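Local structure of cell division control protein Cdc48 (Mycobacterium smegmatis, 5E7P) at residues I662-G667 / V676-L681; A315-G320 / P359-I364. The protein binds ADP at two nucleotide sites and probably binds and hydrolyses ATP. One frame throughout, in Å; residues are numbered along the deposited sequence.

Interaction 1. Residues I662-G667 / V676-L681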
ATOM      1  N   ILE A 662       6.067 -25.222   0.929  1.00 35.37           N
ATOM      2  CA  ILE A 662       6.700 -24.062   0.312  1.00 34.06           C
ATOM      3  C   ILE A 662       6.934 -24.264  -1.185  1.00 32.84           C
ATOM      4  O   ILE A 662       6.614 -23.392  -1.992  1.00 32.64           O
ATOM      5  CB  ILE A 662       8.031 -23.723   1.010  1.00 34.49           C
ATOM      6  CG1 ILE A 662       7.778 -23.356   2.475  1.00 33.66           C
ATOM      7  CG2 ILE A 662       8.727 -22.581   0.302  1.00 34.92           C
ATOM      8  CD1 ILE A 662       9.033 -23.260   3.311  1.00 32.99           C
ATOM      9  N   LEU A 663       7.481 -25.416  -1.554  1.00 34.27           N
ATOM     10  CA  LEU A 663       7.680 -25.735  -2.964  1.00 36.10           C
ATOM     11  C   LEU A 663       6.349 -25.787  -3.715  1.00 38.39           C
ATOM     12  O   LEU A 663       6.213 -25.202  -4.790  1.00 39.88           O
ATOM     13  CB  LEU A 663       8.428 -27.058  -3.124  1.00 36.73           C
ATOM     14  CG  LEU A 663       9.911 -27.063  -2.751  1.00 37.09           C
ATOM     15  CD1 LEU A 663      10.487 -28.468  -2.872  1.00 39.21           C
ATOM     16  CD2 LEU A 663      10.687 -26.084  -3.618  1.00 35.27           C
ATOM     17  N   ARG A 664       5.370 -26.482  -3.142  1.00 38.24           N
ATOM     18  CA  ARG A 664       4.059 -26.607  -3.775  1.00 41.96           C
ATOM     19  C   ARG A 664       3.331 -25.273  -3.894  1.00 44.33           C
ATOM     20  O   ARG A 664       2.692 -25.001  -4.910  1.00 46.88           O
ATOM     21  CB  ARG A 664       3.185 -27.626  -3.044  1.00 44.96           C
ATOM     22  CG  ARG A 664       3.512 -29.063  -3.387  1.00 48.84           C
ATOM     23  CD  ARG A 664       2.337 -29.983  -3.105  1.00 52.42           C
ATOM     24  NE  ARG A 664       2.524 -31.277  -3.753  1.00 55.08           N
ATOM     25  CZ  ARG A 664       3.226 -32.275  -3.229  1.00 57.44           C
ATOM     26  NH1 ARG A 664       3.802 -32.128  -2.043  1.00 58.57           N
ATOM     27  NH2 ARG A 664       3.355 -33.418  -3.890  1.00 57.68           N
ATOM     28  N   THR A 665       3.424 -24.447  -2.856  1.00 44.21           N
ATOM     29  CA  THR A 665       2.810 -23.125  -2.877  1.00 45.99           C
ATOM     30  C   THR A 665       3.401 -22.268  -3.994  1.00 51.46           C
ATOM     31  O   THR A 665       2.672 -21.713  -4.816  1.00 55.10           O
ATOM     32  CB  THR A 665       2.977 -22.393  -1.522  1.00 44.19           C
ATOM     33  OG1 THR A 665       2.113 -22.983  -0.542  1.00 44.96           O
ATOM     34  CG2 THR A 665       2.629 -20.919  -1.661  1.00 42.52           C
ATOM     35  N   ALA A 666       4.725 -22.177  -4.030  1.00 53.28           N
ATOM     36  CA  ALA A 666       5.400 -21.320  -4.997  1.00 55.78           C
ATOM     37  C   ALA A 666       5.433 -21.921  -6.403  1.00 58.63           C
ATOM     38  O   ALA A 666       5.393 -21.193  -7.395  1.00 59.98           O
ATOM     39  CB  ALA A 666       6.809 -20.990  -4.523  1.00 55.05           C
ATOM     40  N   GLY A 667       5.504 -23.244  -6.485  1.00 59.73           N
ATOM     41  CA  GLY A 667       5.626 -23.910  -7.770  1.00 63.34           C
ATOM     42  C   GLY A 667       4.315 -24.437  -8.314  1.00 66.37           C
ATOM     43  O   GLY A 667       4.305 -25.303  -9.190  1.00 68.52           O
ATOM     44  N   VAL A 676      10.158 -35.079 -12.373  1.00 55.59           N
ATOM     45  CA  VAL A 676      10.306 -34.122 -11.283  1.00 53.38           C
ATOM     46  C   VAL A 676       9.319 -34.427 -10.160  1.00 51.59           C
ATOM     47  O   VAL A 676       8.105 -34.407 -10.361  1.00 50.67           O
ATOM     48  CB  VAL A 676      10.100 -32.671 -11.763  1.00 53.36           C
ATOM     49  CG1 VAL A 676      10.255 -31.698 -10.603  1.00 52.59           C
ATOM     50  CG2 VAL A 676      11.083 -32.338 -12.868  1.00 53.57           C
ATOM     51  N   ASP A 677       9.854 -34.718  -8.980  1.00 51.66           N
ATOM     52  CA  ASP A 677       9.034 -35.029  -7.817  1.00 52.18           C
ATOM     53  C   ASP A 677       9.339 -34.053  -6.681  1.00 49.30           C
ATOM     54  O   ASP A 677      10.368 -34.161  -6.012  1.00 48.54           O
ATOM     55  CB  ASP A 677       9.286 -36.470  -7.372  1.00 57.39           C
ATOM     56  CG  ASP A 677       8.490 -36.853  -6.140  1.00 63.25           C
ATOM     57  OD1 ASP A 677       7.455 -36.205  -5.867  1.00 65.06           O
ATOM     58  OD2 ASP A 677       8.895 -37.812  -5.447  1.00 66.06           O
ATOM     59  N   LEU A 678       8.434 -33.102  -6.471  1.00 46.04           N
ATOM     60  CA  LEU A 678       8.633 -32.057  -5.472  1.00 45.18           C
ATOM     61  C   LEU A 678       8.778 -32.606  -4.057  1.00 45.98           C
ATOM     62  O   LEU A 678       9.418 -31.991  -3.206  1.00 44.59           O
ATOM     63  CB  LEU A 678       7.494 -31.036  -5.523  1.00 43.75           C
ATOM     64  CG  LEU A 678       7.461 -30.119  -6.749  1.00 44.31           C
ATOM     65  CD1 LEU A 678       6.430 -29.008  -6.564  1.00 44.83           C
ATOM     66  CD2 LEU A 678       8.844 -29.538  -7.031  1.00 41.03           C
ATOM     67  N   ASP A 679       8.190 -33.772  -3.811  1.00 47.66           N
ATOM     68  CA  ASP A 679       8.234 -34.374  -2.484  1.00 48.54           C
ATOM     69  C   ASP A 679       9.611 -34.930  -2.148  1.00 44.95           C
ATOM     70  O   ASP A 679      10.180 -34.603  -1.107  1.00 41.14           O
ATOM     71  CB  ASP A 679       7.164 -35.456  -2.346  1.00 54.31           C
ATOM     72  CG  ASP A 679       5.759 -34.890  -2.400  1.00 58.32           C
ATOM     73  OD1 ASP A 679       5.575 -33.726  -1.982  1.00 54.47           O
ATOM     74  OD2 ASP A 679       4.844 -35.607  -2.858  1.00 64.86           O
ATOM     75  N   SER A 680      10.149 -35.768  -3.028  1.00 47.02           N
ATOM     76  CA  SER A 680      11.491 -36.303  -2.830  1.00 48.95           C
ATOM     77  C   SER A 680      12.529 -35.181  -2.870  1.00 47.66           C
ATOM     78  O   SER A 680      13.532 -35.223  -2.156  1.00 50.43           O
ATOM     79  CB  SER A 680      11.807 -37.375  -3.874  1.00 51.13           C
ATOM     80  OG  SER A 680      11.570 -36.892  -5.182  1.00 52.49           O
ATOM     81  N   LEU A 681      12.274 -34.173  -3.700  1.00 42.81           N
ATOM     82  CA  LEU A 681      13.134 -32.997  -3.761  1.00 41.76           C
ATOM     83  C   LEU A 681      13.191 -32.292  -2.409  1.00 40.79           C
ATOM     84  O   LEU A 681      14.245 -31.820  -1.987  1.00 41.88           O
ATOM     85  CB  LEU A 681      12.646 -32.026  -4.838  1.00 40.80           C
ATOM     86  CG  LEU A 681      13.423 -30.712  -4.962  1.00 40.00           C
ATOM     87  CD1 LEU A 681      14.878 -30.984  -5.304  1.00 40.69           C
ATOM     88  CD2 LEU A 681      12.792 -29.796  -5.995  1.00 39.69           C
TER
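The backbones of Leu663, near the end of one helix, and Leu678, in the first turn of the next, come closest with their CA atoms 6.9 Å apart. Both leucines direct their CB atoms toward the opposing segment, and the apolar part of the contact grows from that pair: CD1 of Leu678 lies 4.4 Å from CB of Leu663, and touches CG of Arg664 as well. Farther out on Leu663, CD1 comes up against the first turn of the second helix, 3.7 Å from the backbone O of Leu678. The same methyl meets CD2 of Leu681 at 4.1 Å, where the two leucine side chains cross at about a right angle.

Along the outer edge runs a salt bridge. The Arg664 chain is extended from CG to NE, bringing its guanidinium edge up to the carboxylate of Asp679. NH2 of Arg664 donates almost straight to OD2 of Asp679 (2.8 Å), which lies in the guanidinium plane and is approached on its syn side but 31° out of the carboxylate plane. NH1 of Arg664 completes the salt bridge at OD1 of Asp679, at a distance too short to be relied on. The two planes are turned 47° apart, so the fork is twisted rather than flat. Asp677, at the N-cap of the second helix, makes a capping bond: its OD1 accepts from N of Asp679 (3.3 Å), which comes from well above the carboxylate plane, and N of Ser680 is a weaker second partner.

The contact packs the end of helix 656-666 on the start of helix 678-684, which falls in the AAA+ lid region. Leu672 of the intervening loop touches Leu678, while helix 690-707 packs against the first helix through Leu697, which meets both Leu663 and Ala666.

Interaction 2. Residues A315-G320 / P359-I364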
ATOM      1  N   ALA A 315      -6.838  32.546   5.169  1.00 42.65           N
ATOM      2  CA  ALA A 315      -8.250  32.333   4.870  1.00 42.49           C
ATOM      3  C   ALA A 315      -8.948  31.559   5.986  1.00 45.12           C
ATOM      4  O   ALA A 315     -10.100  31.840   6.323  1.00 47.99           O
ATOM      5  CB  ALA A 315      -8.407  31.611   3.543  1.00 39.66           C
ATOM      6  N   VAL A 316      -8.250  30.585   6.562  1.00 43.50           N
ATOM      7  CA  VAL A 316      -8.824  29.788   7.638  1.00 44.03           C
ATOM      8  C   VAL A 316      -8.828  30.554   8.962  1.00 45.31           C
ATOM      9  O   VAL A 316      -9.661  30.300   9.828  1.00 47.63           O
ATOM     10  CB  VAL A 316      -8.105  28.425   7.807  1.00 28.97           C
ATOM     11  CG1 VAL A 316      -6.756  28.600   8.487  1.00 28.18           C
ATOM     12  CG2 VAL A 316      -8.983  27.455   8.591  1.00 28.09           C
ATOM     13  N   THR A 317      -7.905  31.499   9.110  1.00 44.38           N
ATOM     14  CA  THR A 317      -7.814  32.291  10.332  1.00 45.94           C
ATOM     15  C   THR A 317      -8.667  33.552  10.243  1.00 50.77           C
ATOM     16  O   THR A 317      -8.811  34.282  11.223  1.00 52.44           O
ATOM     17  CB  THR A 317      -6.358  32.679  10.657  1.00 44.29           C
ATOM     18  OG1 THR A 317      -5.776  33.356   9.536  1.00 45.04           O
ATOM     19  CG2 THR A 317      -5.536  31.441  10.977  1.00 41.20           C
ATOM     20  N   GLU A 318      -9.233  33.800   9.066  1.00 53.40           N
ATOM     21  CA  GLU A 318     -10.099  34.956   8.866  1.00 58.12           C
ATOM     22  C   GLU A 318     -11.481  34.720   9.465  1.00 60.56           C
ATOM     23  O   GLU A 318     -12.113  35.647   9.968  1.00 64.25           O
ATOM     24  CB  GLU A 318     -10.227  35.289   7.378  1.00 59.79           C
ATOM     25  N   SER A 319     -11.946  33.477   9.417  1.00 59.99           N
ATOM     26  CA  SER A 319     -13.281  33.156   9.906  1.00 60.22           C
ATOM     27  C   SER A 319     -13.273  31.969  10.868  1.00 54.82           C
ATOM     28  O   SER A 319     -14.245  31.736  11.586  1.00 55.25           O
ATOM     29  CB  SER A 319     -14.222  32.876   8.730  1.00 63.36           C
ATOM     30  OG  SER A 319     -15.538  33.322   9.008  1.00 66.02           O
ATOM     31  N   GLY A 320     -12.173  31.227  10.889  1.00 49.26           N
ATOM     32  CA  GLY A 320     -12.087  30.032  11.709  1.00 46.43           C
ATOM     33  C   GLY A 320     -12.449  28.805  10.898  1.00 43.38           C
ATOM     34  O   GLY A 320     -12.811  28.915   9.727  1.00 43.85           O
ATOM     35  N   PRO A 359      -7.375  30.607  17.719  1.00 39.45           N
ATOM     36  CA  PRO A 359      -8.644  30.171  18.311  1.00 39.86           C
ATOM     37  C   PRO A 359      -9.715  29.966  17.240  1.00 40.38           C
ATOM     38  O   PRO A 359      -9.859  30.807  16.348  1.00 38.95           O
ATOM     39  CB  PRO A 359      -9.029  31.342  19.220  1.00 42.64           C
ATOM     40  CG  PRO A 359      -7.743  32.042  19.515  1.00 43.16           C
ATOM     41  CD  PRO A 359      -6.902  31.882  18.286  1.00 41.53           C
ATOM     42  N   GLY A 360     -10.446  28.857  17.329  1.00 40.09           N
ATOM     43  CA  GLY A 360     -11.482  28.540  16.361  1.00 38.85           C
ATOM     44  C   GLY A 360     -10.940  27.927  15.082  1.00 38.59           C
ATOM     45  O   GLY A 360     -11.659  27.791  14.095  1.00 40.93           O
ATOM     46  N   VAL A 361      -9.663  27.558  15.097  1.00 35.40           N
ATOM     47  CA  VAL A 361      -9.036  26.933  13.937  1.00 34.43           C
ATOM     48  C   VAL A 361      -8.439  25.573  14.299  1.00 35.66           C
ATOM     49  O   VAL A 361      -7.752  25.435  15.311  1.00 38.11           O
ATOM     50  CB  VAL A 361      -7.934  27.833  13.335  1.00 32.77           C
ATOM     51  CG1 VAL A 361      -7.152  27.082  12.263  1.00 28.83           C
ATOM     52  CG2 VAL A 361      -8.538  29.105  12.763  1.00 34.40           C
ATOM     53  N   ALA A 362      -8.710  24.568  13.473  1.00 33.42           N
ATOM     54  CA  ALA A 362      -8.120  23.247  13.656  1.00 31.99           C
ATOM     55  C   ALA A 362      -7.383  22.812  12.392  1.00 30.61           C
ATOM     56  O   ALA A 362      -7.740  23.216  11.285  1.00 30.07           O
ATOM     57  CB  ALA A 362      -9.191  22.230  14.030  1.00 30.30           C
ATOM     58  N   PHE A 363      -6.357  21.984  12.559  1.00 28.93           N
ATOM     59  CA  PHE A 363      -5.537  21.549  11.433  1.00 26.35           C
ATOM     60  C   PHE A 363      -5.525  20.030  11.285  1.00 26.95           C
ATOM     61  O   PHE A 363      -5.182  19.305  12.221  1.00 27.72           O
ATOM     62  CB  PHE A 363      -4.110  22.082  11.579  1.00 25.91           C
ATOM     63  CG  PHE A 363      -3.162  21.600  10.515  1.00 27.53           C
ATOM     64  CD1 PHE A 363      -3.393  21.883   9.179  1.00 28.85           C
ATOM     65  CD2 PHE A 363      -2.025  20.886  10.855  1.00 27.58           C
ATOM     66  CE1 PHE A 363      -2.518  21.448   8.200  1.00 29.12           C
ATOM     67  CE2 PHE A 363      -1.145  20.452   9.880  1.00 28.72           C
ATOM     68  CZ  PHE A 363      -1.394  20.730   8.551  1.00 28.87           C
ATOM     69  N   ILE A 364      -5.912  19.558  10.106  1.00 25.56           N
ATOM     70  CA  ILE A 364      -5.881  18.133   9.802  1.00 25.41           C
ATOM     71  C   ILE A 364      -5.136  17.871   8.499  1.00 25.37           C
ATOM     72  O   ILE A 364      -5.412  18.500   7.481  1.00 27.78           O
ATOM     73  CB  ILE A 364      -7.301  17.540   9.680  1.00 24.90           C
ATOM     74  CG1 ILE A 364      -8.092  17.759  10.970  1.00 23.48           C
ATOM     75  CG2 ILE A 364      -7.232  16.059   9.345  1.00 22.69           C
ATOM     76  CD1 ILE A 364      -9.535  17.324  10.869  1.00 26.70           C
TER
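Val361 lays its CG1 methyl against the forked end of Val316, 4.1 Å from CG1 and the same from CG2. Its other methyl, CG2, turns to the backbone of the helix end: it sits 3.4 Å from O of Val316, 4.1 Å from CA of Thr317 and 3.8 Å from CA of Gly320. With CG1 placed anti to the backbone N (chi1 171°), one branch faces a side chain and the other the main chain of the helix end. No hydrogen bond links the two segments. Gly320 leaves the helix with positive phi (95°), a backbone conformation readily adopted by glycine, and its CA rests 3.3 Å from O of Gly360. Thr317 turns its hydroxyl back to O of Val313 in its own helix.

Helix 302-319 is the crossover of a beta-alpha-beta unit, connecting the parallel neighbours 289-293 and 321-326; strand 361-366 lies next to 321-326 on its other side, bonded to it through Gly321 and Leu323. Val361 faces this helix, whereas Ala362, pointing away from it, packs on Leu245 of helix 237-249.

Overall arrangement
Interactions 1 and 2 lie on opposite sides of the chain's centre, with their own centres 62 Å apart and their nearest atoms about 40 Å apart, so they do not touch. In sequence, interaction 2 is complete well before interaction 1 begins. Their relation to nucleotide also differs. At 662-667 / 676-681 the Leu663 side chain is about 10 Å from a bound ADP, and that of Arg664 about 8 Å from Gly488, a residue of the second ADP site; these two side chains stand back from the nucleotide. The contact 315-320 / 359-364 belongs to the core of the first ATPase unit, away from the nucleotide sites. Together they contrast helix-helix joining with helix-on-sheet assembly in one AAA protein.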